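Local coordinates for protein mRNA transport regulator MTR2 (Candida albicans, PDB 1Q42) that adopts an NTF2-like fold, affects mRNA transport from the nucleus to the cytoplasm and interacts with the export factor MEX67, at residues S70-I73 with P78-P81; P83-D86 with Q92-W95; T98-H103 with R134-E139; V171-V176 with I182-D187. All coordinates share one frame; numbering follows the deposited sequence.

Interaction 1 (S70-I73 with P78-P81); sequences SAII and PIIP
One backbone hydrogen bond joins Ile-79 to Ile-72: the distance from Ile-79 N to Ile-72 O is 2.8 Å, and the N-H points almost straight at the oxygen (172°). The same oxygen is approached by a carbon donor, since Pro-78 CA comes within 3.4 Å of Ile-72 O in a CA-H...O contact. Beside this bond, Ile-73 and Pro-78 form an antiparallel non-hydrogen-bonded pair whose CA atoms are 4.1 Å apart. A proline fits this place in the ladder, because its nitrogen is not needed as a donor across the pair.

Apolar contacts occupy both faces. On one, the side chains of Ile-72 and Ile-79 run side by side and point the same way, with Ile-79 CD1 3.6 Å from Ile-72 CG2. The ethyl arm of Ile-79 starts beside its own backbone N (chi1 -64°) and then runs fully extended, which carries the terminal methyl to Ile-72. Helix 87-96 covers this face: Phe-91 touches both isoleucines, and Cys-87 and Gln-90 also touch Ile-79. The other face, carrying Ile-73 and Pro-78, is looser. There Ile-73 CG2 lies 3.9 Å from Pro-78 N, while Ile-73 CG1 stays 4.4 Å from Pro-78 CB.

Ala-71 and Ile-73 direct their backbone bonds to strand 183-192 (Asn-184, Met-186 and Tyr-188), while Ile-72 O, between them, faces the opposite neighbour, 78-81. This is a tight antiparallel beta hairpin, in which strand 77-78 forms one margin, within this chain, of the mixed sheet of the NTF2-like fold.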
loop_
_atom_site.group_PDB
_atom_site.type_symbol
_atom_site.label_atom_id
_atom_site.label_comp_id
_atom_site.label_asym_id
_atom_site.label_seq_id
_atom_site.Cartn_x
_atom_site.Cartn_y
_atom_site.Cartn_z
ATOM N N SER A 70 -2.607 -10.365 8.060
ATOM C CA SER A 70 -2.872 -10.535 6.631
ATOM C C SER A 70 -1.781 -11.383 5.969
ATOM O O SER A 70 -0.635 -11.417 6.445
ATOM C CB SER A 70 -2.985 -9.178 5.931
ATOM O OG SER A 70 -1.917 -8.329 6.282
ATOM N N ALA A 71 -2.149 -12.072 4.890
ATOM C CA ALA A 71 -1.204 -12.798 4.045
ATOM C C ALA A 71 -0.713 -11.791 3.016
ATOM O O ALA A 71 -1.525 -11.239 2.294
ATOM C CB ALA A 71 -1.908 -13.968 3.330
ATOM N N ILE A 72 0.580 -11.506 2.992
ATOM C CA ILE A 72 1.139 -10.481 2.083
ATOM C C ILE A 72 2.212 -11.110 1.209
ATOM O O ILE A 72 3.062 -11.906 1.700
ATOM C CB ILE A 72 1.738 -9.296 2.871
ATOM C CG1 ILE A 72 0.666 -8.652 3.751
ATOM C CG2 ILE A 72 2.349 -8.264 1.908
ATOM C CD1 ILE A 72 1.170 -7.597 4.691
ATOM N N ILE A 73 2.155 -10.790 -0.079
ATOM C CA ILE A 73 3.125 -11.262 -1.064
ATOM C C ILE A 73 3.551 -10.043 -1.846
ATOM O O ILE A 73 2.717 -9.267 -2.278
ATOM C CB ILE A 73 2.530 -12.317 -2.046
ATOM C CG1 ILE A 73 1.828 -13.447 -1.294
ATOM C CG2 ILE A 73 3.660 -12.826 -2.965
ATOM C CD1 ILE A 73 0.910 -14.258 -2.170
ATOM N N PRO A 78 6.292 -14.270 -0.540
ATOM C CA PRO A 78 5.463 -14.095 0.657
ATOM C C PRO A 78 6.267 -13.554 1.826
ATOM O O PRO A 78 7.454 -13.867 1.980
ATOM C CB PRO A 78 4.966 -15.508 0.964
ATOM C CG PRO A 78 5.858 -16.381 0.251
ATOM C CD PRO A 78 6.343 -15.682 -0.956
ATOM N N ILE A 79 5.625 -12.715 2.620
ATOM C CA ILE A 79 6.153 -12.307 3.910
ATOM C C ILE A 79 5.783 -13.432 4.882
ATOM O O ILE A 79 4.633 -13.858 4.923
ATOM C CB ILE A 79 5.552 -10.951 4.334
ATOM C CG1 ILE A 79 6.002 -9.884 3.329
ATOM C CG2 ILE A 79 5.959 -10.585 5.770
ATOM C CD1 ILE A 79 5.559 -8.463 3.627
ATOM N N ILE A 80 6.777 -13.934 5.608
ATOM C CA ILE A 80 6.568 -14.999 6.582
ATOM C C ILE A 80 6.553 -14.360 7.977
ATOM O O ILE A 80 7.473 -13.628 8.314
ATOM C CB ILE A 80 7.711 -16.046 6.488
ATOM C CG1 ILE A 80 7.780 -16.681 5.103
ATOM C CG2 ILE A 80 7.539 -17.148 7.529
ATOM C CD1 ILE A 80 9.158 -17.266 4.785
ATOM N N PRO A 81 5.535 -14.651 8.791
ATOM C CA PRO A 81 5.461 -14.081 10.138
ATOM C C PRO A 81 6.661 -14.546 10.931
ATOM O O PRO A 81 7.083 -15.676 10.740
ATOM C CB PRO A 81 4.160 -14.645 10.723
ATOM C CG PRO A 81 3.616 -15.643 9.735
ATOM C CD PRO A 81 4.432 -15.582 8.508
#

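Interaction 2 (P83-D86 with Q92-W95); sequences PQED and QKKW
Glu-85 and Lys-93 meet in a salt bridge that is short but almost isolated. Its tight part is confined to the ends of the two side chains: Lys-93 NZ donates to Glu-85 OE2 at 2.8 Å, meeting that oxygen at its syn lone pair, on the side of OE1. The grip is one-sided nonetheless, for Glu-85 OE1 remains 4.1 Å from Lys-93 NZ. The lysine chain crosses the glutamate at about a right angle. Its bend at chi3 (100°) directs CE and NZ, so that the ammonium group reaches OE2. Lys-93 CD lies 3.6 Å from Glu-85 OE2.

Away from these ends the contact is loose. The CA atoms of Glu-85 and Lys-93 are 10.1 Å apart, only 74 Å² is buried in all, and the lysine is exposed to solvent, which would probably weaken the electrostatic attraction. On the backbone, Glu-85 N bonds to Ser-82 OG and Glu-85 O to Gln-90 NE2.

The next residue, Asp-86, is the N-cap of helix 87-96: its OD2 accepts from Leu-89 N and also forms a salt bridge with Arg-68. The contact thus belongs to a capped helix start, where the residue just ahead of the N-cap reaches along the surface to a lysine two turns into the helix.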
loop_
_atom_site.group_PDB
_atom_site.type_symbol
_atom_site.label_atom_id
_atom_site.label_comp_id
_atom_site.label_asym_id
_atom_site.label_seq_id
_atom_site.Cartn_x
_atom_site.Cartn_y
_atom_site.Cartn_z
ATOM N N PRO A 83 8.374 -14.661 15.032
ATOM C CA PRO A 83 7.974 -14.515 16.437
ATOM C C PRO A 83 7.843 -13.060 16.927
ATOM O O PRO A 83 6.920 -12.814 17.706
ATOM C CB PRO A 83 9.071 -15.279 17.182
ATOM C CG PRO A 83 9.435 -16.380 16.227
ATOM C CD PRO A 83 9.438 -15.673 14.874
ATOM N N GLN A 84 8.686 -12.128 16.463
ATOM C CA GLN A 84 8.636 -10.725 16.893
ATOM C C GLN A 84 7.830 -9.751 16.013
ATOM O O GLN A 84 7.355 -8.722 16.504
ATOM C CB GLN A 84 10.071 -10.190 17.029
ATOM C CG GLN A 84 10.202 -8.912 17.842
ATOM C CD GLN A 84 9.761 -9.042 19.304
ATOM O OE1 GLN A 84 9.812 -10.131 19.909
ATOM N NE2 GLN A 84 9.332 -7.918 19.875
ATOM N N GLU A 85 7.677 -10.054 14.725
ATOM C CA GLU A 85 7.054 -9.115 13.784
ATOM C C GLU A 85 6.036 -9.802 12.888
ATOM O O GLU A 85 6.365 -10.736 12.161
ATOM C CB GLU A 85 8.112 -8.440 12.901
ATOM C CG GLU A 85 9.260 -7.821 13.661
ATOM C CD GLU A 85 10.154 -7.003 12.761
ATOM O OE1 GLU A 85 10.439 -7.474 11.633
ATOM O OE2 GLU A 85 10.546 -5.894 13.169
ATOM N N ASP A 86 4.796 -9.340 12.938
ATOM C CA ASP A 86 3.756 -9.896 12.073
ATOM C C ASP A 86 3.926 -9.369 10.665
ATOM O O ASP A 86 4.764 -8.501 10.395
ATOM C CB ASP A 86 2.339 -9.594 12.589
ATOM C CG ASP A 86 2.093 -8.114 12.827
ATOM O OD1 ASP A 86 1.643 -7.784 13.936
ATOM O OD2 ASP A 86 2.287 -7.199 11.996
ATOM N N GLN A 92 5.373 -2.943 6.305
ATOM C CA GLN A 92 5.547 -1.502 6.512
ATOM C C GLN A 92 7.023 -1.146 6.544
ATOM O O GLN A 92 7.435 -0.118 5.989
ATOM C CB GLN A 92 4.867 -1.046 7.800
ATOM C CG GLN A 92 3.365 -0.889 7.650
ATOM C CD GLN A 92 2.609 -0.735 8.961
ATOM O OE1 GLN A 92 3.120 -1.051 10.035
ATOM N NE2 GLN A 92 1.375 -0.234 8.870
ATOM N N LYS A 93 7.829 -2.011 7.150
ATOM C CA LYS A 93 9.279 -1.772 7.222
ATOM C C LYS A 93 9.931 -1.869 5.833
ATOM O O LYS A 93 10.894 -1.152 5.528
ATOM C CB LYS A 93 9.925 -2.767 8.176
ATOM C CG LYS A 93 9.648 -2.491 9.631
ATOM C CD LYS A 93 10.369 -3.509 10.527
ATOM C CE LYS A 93 11.649 -2.973 11.118
ATOM N NZ LYS A 93 12.052 -3.733 12.349
ATOM N N LYS A 94 9.397 -2.746 4.991
ATOM C CA LYS A 94 9.894 -2.924 3.632
ATOM C C LYS A 94 9.514 -1.732 2.790
ATOM O O LYS A 94 10.332 -1.209 2.035
ATOM C CB LYS A 94 9.294 -4.178 2.981
ATOM C CG LYS A 94 10.027 -5.459 3.324
ATOM C CD LYS A 94 9.255 -6.686 2.828
ATOM C CE LYS A 94 10.168 -7.678 2.133
ATOM N NZ LYS A 94 11.017 -8.414 3.105
ATOM N N TRP A 95 8.248 -1.339 2.885
ATOM C CA TRP A 95 7.705 -0.252 2.036
ATOM C C TRP A 95 8.327 1.088 2.406
ATOM O O TRP A 95 8.580 1.942 1.538
ATOM C CB TRP A 95 6.157 -0.202 2.120
ATOM C CG TRP A 95 5.573 0.722 1.114
ATOM C CD1 TRP A 95 5.050 1.962 1.334
ATOM C CD2 TRP A 95 5.515 0.508 -0.303
ATOM N NE1 TRP A 95 4.681 2.538 0.138
ATOM C CE2 TRP A 95 4.940 1.661 -0.880
ATOM C CE3 TRP A 95 5.871 -0.555 -1.145
ATOM C CZ2 TRP A 95 4.715 1.787 -2.261
ATOM C CZ3 TRP A 95 5.652 -0.427 -2.520
ATOM C CH2 TRP A 95 5.076 0.733 -3.062
#

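Interaction 3 (T98-H103 with R134-E139); sequences TPLSSH and RNRLGE
Arg-136 lies alongside Thr-98, both side chains pointing the same way, and brings a turn of the loop between strands 118-129 and 164-173 against the segment leading into strand 101-113 and its first residue, Ser-101, in the NTF2-like fold. Asn-135 to Gly-138 form a type I beta turn, at whose start the Asn-135 side chain makes an Asx turn, OD1 accepting from Leu-137 N; Glu-139 N also donates to OD1, from the opposite face.

The arginine chain is extended from CG to NE, so its guanidinium reaches past Thr-98 to Ser-101. Arg-136 NH2 donates to Thr-98 OG1 at 3.0 Å, with the oxygen tilted 21° from the guanidinium plane. It also donates to Ser-101 OG at 3.0 Å. Arg-136 NE adds two weak bonds, to Thr-98 OG1 and to Thr-98 O, the latter in plane at the guanidinium edge. Over one face lies the backbone of Leu-100, whose CA stands 3.9 Å above the plane; its side chain crosses the arginine at about a right angle, bringing Leu-100 CD1 to 4.0 Å from Arg-136 NH1.

The buried group is held further by Leu-40 O and Tyr-58 OH, both bonded to NH1, while Thr-98 OG1 bonds to Trp-95 O and Ser-101 OG to Asp-41 OD1. A water closes the base of the contact, donating to Thr-98 O at 2.7 Å and accepting from Arg-136 N at 2.9 Å.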
loop_
_atom_site.group_PDB
_atom_site.type_symbol
_atom_site.label_atom_id
_atom_site.label_comp_id
_atom_site.label_asym_id
_atom_site.label_seq_id
_atom_site.Cartn_x
_atom_site.Cartn_y
_atom_site.Cartn_z
ATOM N N THR A 98 11.307 2.296 0.316
ATOM C CA THR A 98 11.132 2.830 -1.037
ATOM C C THR A 98 11.189 4.357 -1.019
ATOM O O THR A 98 10.838 4.992 -0.026
ATOM C CB THR A 98 9.783 2.384 -1.693
ATOM O OG1 THR A 98 8.651 2.892 -0.958
ATOM C CG2 THR A 98 9.613 0.873 -1.691
ATOM N N PRO A 99 11.593 4.964 -2.129
ATOM C CA PRO A 99 11.387 6.403 -2.281
ATOM C C PRO A 99 9.896 6.690 -2.284
ATOM O O PRO A 99 9.077 5.788 -2.476
ATOM C CB PRO A 99 12.013 6.729 -3.648
ATOM C CG PRO A 99 12.810 5.504 -4.020
ATOM C CD PRO A 99 12.194 4.351 -3.327
ATOM N N LEU A 100 9.539 7.952 -2.085
ATOM C CA LEU A 100 8.142 8.330 -2.109
ATOM C C LEU A 100 7.535 7.874 -3.431
ATOM O O LEU A 100 8.168 7.987 -4.461
ATOM C CB LEU A 100 7.999 9.846 -2.000
ATOM C CG LEU A 100 6.574 10.396 -1.902
ATOM C CD1 LEU A 100 5.861 9.820 -0.687
ATOM C CD2 LEU A 100 6.610 11.916 -1.860
ATOM N N SER A 101 6.305 7.390 -3.370
ATOM C CA SER A 101 5.599 6.849 -4.516
ATOM C C SER A 101 4.368 7.674 -4.889
ATOM O O SER A 101 3.792 8.406 -4.068
ATOM C CB SER A 101 5.184 5.407 -4.218
ATOM O OG SER A 101 4.408 5.323 -3.024
ATOM N N SER A 102 3.949 7.520 -6.139
ATOM C CA SER A 102 2.708 8.112 -6.633
ATOM C C SER A 102 2.023 7.107 -7.574
ATOM O O SER A 102 2.484 6.874 -8.696
ATOM C CB SER A 102 3.003 9.414 -7.353
ATOM O OG SER A 102 1.828 9.963 -7.941
ATOM N N HIS A 103 0.960 6.480 -7.080
ATOM C CA HIS A 103 0.163 5.491 -7.819
ATOM C C HIS A 103 -1.021 6.184 -8.493
ATOM O O HIS A 103 -1.619 7.116 -7.933
ATOM C CB HIS A 103 -0.450 4.446 -6.871
ATOM C CG HIS A 103 0.518 3.453 -6.292
ATOM N ND1 HIS A 103 1.271 3.707 -5.161
ATOM C CD2 HIS A 103 0.816 2.185 -6.666
ATOM C CE1 HIS A 103 2.000 2.637 -4.875
ATOM N NE2 HIS A 103 1.730 1.693 -5.765
ATOM N N ARG A 134 16.273 11.710 -1.983
ATOM C CA ARG A 134 15.764 11.758 -0.617
ATOM C C ARG A 134 14.896 10.527 -0.316
ATOM O O ARG A 134 14.187 10.028 -1.197
ATOM C CB ARG A 134 14.939 13.026 -0.401
ATOM C CG ARG A 134 15.783 14.306 -0.404
ATOM C CD ARG A 134 15.008 15.529 0.009
ATOM N NE ARG A 134 13.903 15.801 -0.905
ATOM C CZ ARG A 134 14.032 16.280 -2.137
ATOM N NH1 ARG A 134 12.953 16.482 -2.872
ATOM N NH2 ARG A 134 15.227 16.574 -2.652
ATOM N N ASN A 135 14.966 10.050 0.926
ATOM C CA ASN A 135 14.080 8.984 1.401
ATOM C C ASN A 135 12.738 9.584 1.838
ATOM O O ASN A 135 12.492 10.772 1.610
ATOM C CB ASN A 135 14.753 8.146 2.503
ATOM C CG ASN A 135 14.940 8.904 3.811
ATOM O OD1 ASN A 135 14.297 9.927 4.053
ATOM N ND2 ASN A 135 15.813 8.389 4.670
ATOM N N ARG A 136 11.862 8.775 2.439
ATOM C CA ARG A 136 10.511 9.239 2.745
ATOM C C ARG A 136 10.451 10.184 3.930
ATOM O O ARG A 136 9.448 10.847 4.126
ATOM C CB ARG A 136 9.551 8.067 2.978
ATOM C CG ARG A 136 9.121 7.403 1.698
ATOM C CD ARG A 136 8.452 6.047 1.938
ATOM N NE ARG A 136 7.963 5.449 0.703
ATOM C CZ ARG A 136 6.724 5.494 0.267
ATOM N NH1 ARG A 136 5.790 6.180 0.915
ATOM N NH2 ARG A 136 6.417 4.874 -0.882
ATOM N N LEU A 137 11.518 10.232 4.716
ATOM C CA LEU A 137 11.629 11.209 5.794
ATOM C C LEU A 137 12.378 12.473 5.355
ATOM O O LEU A 137 12.671 13.328 6.182
ATOM C CB LEU A 137 12.315 10.573 7.000
ATOM C CG LEU A 137 11.684 9.284 7.537
ATOM C CD1 LEU A 137 12.481 8.790 8.730
ATOM C CD2 LEU A 137 10.220 9.455 7.912
ATOM N N GLY A 138 12.678 12.586 4.058
ATOM C CA GLY A 138 13.286 13.780 3.489
ATOM C C GLY A 138 14.795 13.883 3.644
ATOM O O GLY A 138 15.370 14.959 3.445
ATOM N N GLU A 139 15.441 12.766 3.959
ATOM C CA GLU A 139 16.864 12.739 4.283
ATOM C C GLU A 139 17.687 12.242 3.098
ATOM O O GLU A 139 17.275 11.325 2.398
ATOM C CB GLU A 139 17.108 11.831 5.494
ATOM C CG GLU A 139 16.286 12.203 6.723
ATOM C CD GLU A 139 16.118 11.054 7.703
ATOM O OE1 GLU A 139 15.650 11.308 8.836
ATOM O OE2 GLU A 139 16.457 9.900 7.356
HETATM O O HOH W 1 12.310 5.987 1.969
HETATM O O HOH W 2 11.509 10.211 -1.590
#

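Interaction 4 (V171-V176 with I182-D187); sequences VVDENV and IINSMD
Ile-182 packs against Val-172 from its first side-chain atom onward: Ile-182 CB is 4.0 Å from Val-172 CG1. Its CG2 branch heads for the turn and comes 4.0 Å from Asn-175 O. The other branch begins at CG1, set between the backbone N and the carbonyl carbon (chi1 56°), and Ile-182 CG1 stays 3.8 Å from Val-172 CG1. At the tip, Ile-182 CD1 touches Val-172 CG1 at 3.7 Å and Val-176 CG2 at 4.0 Å, the Val-176 side chain crossing at about a right angle.

The backbone fixes this position, since Asp-173 N donates to Ile-182 O at 2.9 Å. One step along the hairpin, Asn-184 and Ser-185 both face Val-171 in a classic beta bulge. There Val-171 O accepts twice, from Asn-184 N at 2.8 Å and from Ser-185 N at 3.3 Å.

Asp-173 turns its OD2 to Lys-67 in a salt bridge. Helix 29-40 covers the apolar side, Phe-32 touching Ile-182 and Val-176 while Phe-36 meets Ile-183. The hairpin itself lies between strand 118-129, whose Phe-119 touches Val-172, and strand 70-74, whose Ala-71 meets Ser-185.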
loop_
_atom_site.group_PDB
_atom_site.type_symbol
_atom_site.label_atom_id
_atom_site.label_comp_id
_atom_site.label_asym_id
_atom_site.label_seq_id
_atom_site.Cartn_x
_atom_site.Cartn_y
_atom_site.Cartn_z
ATOM N N VAL A 171 -7.967 -9.555 -0.839
ATOM C CA VAL A 171 -9.171 -10.156 -0.288
ATOM C C VAL A 171 -9.503 -9.315 0.951
ATOM O O VAL A 171 -8.686 -9.206 1.864
ATOM C CB VAL A 171 -8.976 -11.629 0.068
ATOM C CG1 VAL A 171 -10.290 -12.221 0.569
ATOM C CG2 VAL A 171 -8.461 -12.413 -1.144
ATOM N N VAL A 172 -10.680 -8.692 0.953
ATOM C CA VAL A 172 -11.028 -7.656 1.921
ATOM C C VAL A 172 -12.369 -7.960 2.559
ATOM O O VAL A 172 -13.259 -8.466 1.899
ATOM C CB VAL A 172 -11.132 -6.259 1.236
ATOM C CG1 VAL A 172 -11.233 -5.149 2.282
ATOM C CG2 VAL A 172 -9.954 -6.012 0.303
ATOM N N ASP A 173 -12.518 -7.643 3.841
ATOM C CA ASP A 173 -13.811 -7.792 4.517
ATOM C C ASP A 173 -14.862 -6.921 3.825
ATOM O O ASP A 173 -14.541 -5.845 3.325
ATOM C CB ASP A 173 -13.697 -7.374 5.993
ATOM C CG ASP A 173 -13.020 -8.421 6.863
ATOM O OD1 ASP A 173 -12.661 -9.506 6.362
ATOM O OD2 ASP A 173 -12.805 -8.234 8.083
ATOM N N GLU A 174 -16.114 -7.384 3.841
ATOM C CA GLU A 174 -17.246 -6.735 3.152
ATOM C C GLU A 174 -17.384 -5.225 3.363
ATOM O O GLU A 174 -17.630 -4.473 2.411
ATOM C CB GLU A 174 -18.559 -7.366 3.628
ATOM C CG GLU A 174 -19.062 -8.516 2.780
ATOM C CD GLU A 174 -20.344 -9.103 3.335
ATOM O OE1 GLU A 174 -20.661 -8.826 4.518
ATOM O OE2 GLU A 174 -21.036 -9.838 2.592
ATOM N N ASN A 175 -17.276 -4.796 4.615
ATOM C CA ASN A 175 -17.524 -3.402 4.973
ATOM C C ASN A 175 -16.293 -2.555 4.701
ATOM O O ASN A 175 -15.445 -2.358 5.572
ATOM C CB ASN A 175 -17.978 -3.295 6.429
ATOM C CG ASN A 175 -19.335 -3.945 6.657
ATOM O OD1 ASN A 175 -19.535 -4.674 7.634
ATOM N ND2 ASN A 175 -20.271 -3.691 5.749
ATOM N N VAL A 176 -16.228 -2.053 3.472
ATOM C CA VAL A 176 -15.018 -1.461 2.917
ATOM C C VAL A 176 -14.933 0.054 3.137
ATOM O O VAL A 176 -13.901 0.666 2.850
ATOM C CB VAL A 176 -14.900 -1.815 1.405
ATOM C CG1 VAL A 176 -15.546 -0.746 0.504
ATOM C CG2 VAL A 176 -13.457 -2.050 1.035
ATOM N N ILE A 182 -9.077 -4.234 7.544
ATOM C CA ILE A 182 -10.035 -5.015 6.770
ATOM C C ILE A 182 -9.432 -5.897 5.670
ATOM O O ILE A 182 -10.093 -6.817 5.189
ATOM C CB ILE A 182 -11.110 -4.090 6.155
ATOM C CG1 ILE A 182 -10.476 -2.986 5.309
ATOM C CG2 ILE A 182 -12.002 -3.504 7.258
ATOM C CD1 ILE A 182 -11.453 -2.218 4.499
ATOM N N ILE A 183 -8.193 -5.638 5.272
ATOM C CA ILE A 183 -7.566 -6.435 4.209
ATOM C C ILE A 183 -6.974 -7.726 4.782
ATOM O O ILE A 183 -6.076 -7.676 5.622
ATOM C CB ILE A 183 -6.486 -5.619 3.470
ATOM C CG1 ILE A 183 -7.103 -4.353 2.847
ATOM C CG2 ILE A 183 -5.832 -6.493 2.384
ATOM C CD1 ILE A 183 -6.103 -3.344 2.284
ATOM N N ASN A 184 -7.511 -8.871 4.341
ATOM C CA ASN A 184 -7.062 -10.207 4.743
ATOM C C ASN A 184 -5.860 -10.719 3.984
ATOM O O ASN A 184 -5.083 -11.508 4.500
ATOM C CB ASN A 184 -8.194 -11.227 4.571
ATOM C CG ASN A 184 -9.452 -10.810 5.312
ATOM O OD1 ASN A 184 -10.435 -10.365 4.702
ATOM N ND2 ASN A 184 -9.398 -10.884 6.625
ATOM N N SER A 185 -5.723 -10.291 2.740
ATOM C CA SER A 185 -4.568 -10.671 1.934
ATOM C C SER A 185 -4.269 -9.620 0.880
ATOM O O SER A 185 -5.182 -8.987 0.364
ATOM C CB SER A 185 -4.757 -12.052 1.292
ATOM O OG SER A 185 -5.758 -12.067 0.304
ATOM N N MET A 186 -2.980 -9.430 0.610
ATOM C CA MET A 186 -2.501 -8.499 -0.415
ATOM C C MET A 186 -1.389 -9.172 -1.208
ATOM O O MET A 186 -0.425 -9.696 -0.640
ATOM C CB MET A 186 -1.978 -7.189 0.183
ATOM C CG MET A 186 -1.328 -6.248 -0.857
ATOM S SD MET A 186 -0.795 -4.708 -0.143
ATOM C CE MET A 186 0.631 -5.214 0.756
ATOM N N ASP A 187 -1.555 -9.173 -2.526
ATOM C CA ASP A 187 -0.557 -9.636 -3.466
ATOM C C ASP A 187 -0.235 -8.408 -4.333
ATOM O O ASP A 187 -1.061 -7.996 -5.128
ATOM C CB ASP A 187 -1.142 -10.811 -4.270
ATOM C CG ASP A 187 -0.395 -11.116 -5.546
ATOM O OD1 ASP A 187 0.832 -10.908 -5.632
ATOM O OD2 ASP A 187 -0.975 -11.592 -6.540
#

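Overall arrangement
The contacts follow one another along the chain, from interaction 1 to interaction 4. Interactions 1, 3 and 4 reach the same mixed sheet, and interaction 2 belongs to helix 87-96 and the loop before it. Interactions 1 and 4 are neighbours, their centres about 14 Å apart, joined by probable backbone hydrogen bonds between strands 70-74 and 183-192. Interaction 2 lies about 10 Å from interaction 1 by centres, and its Trp-95 also touches Arg-136, Ser-101 and His-103 of interaction 3. Interactions 3 and 4, about 26 Å apart by centres, lie on opposite sides of the chain's centre. Together they run from one outer strand of the sheet to the other and take in helix 87-96, which packs on it.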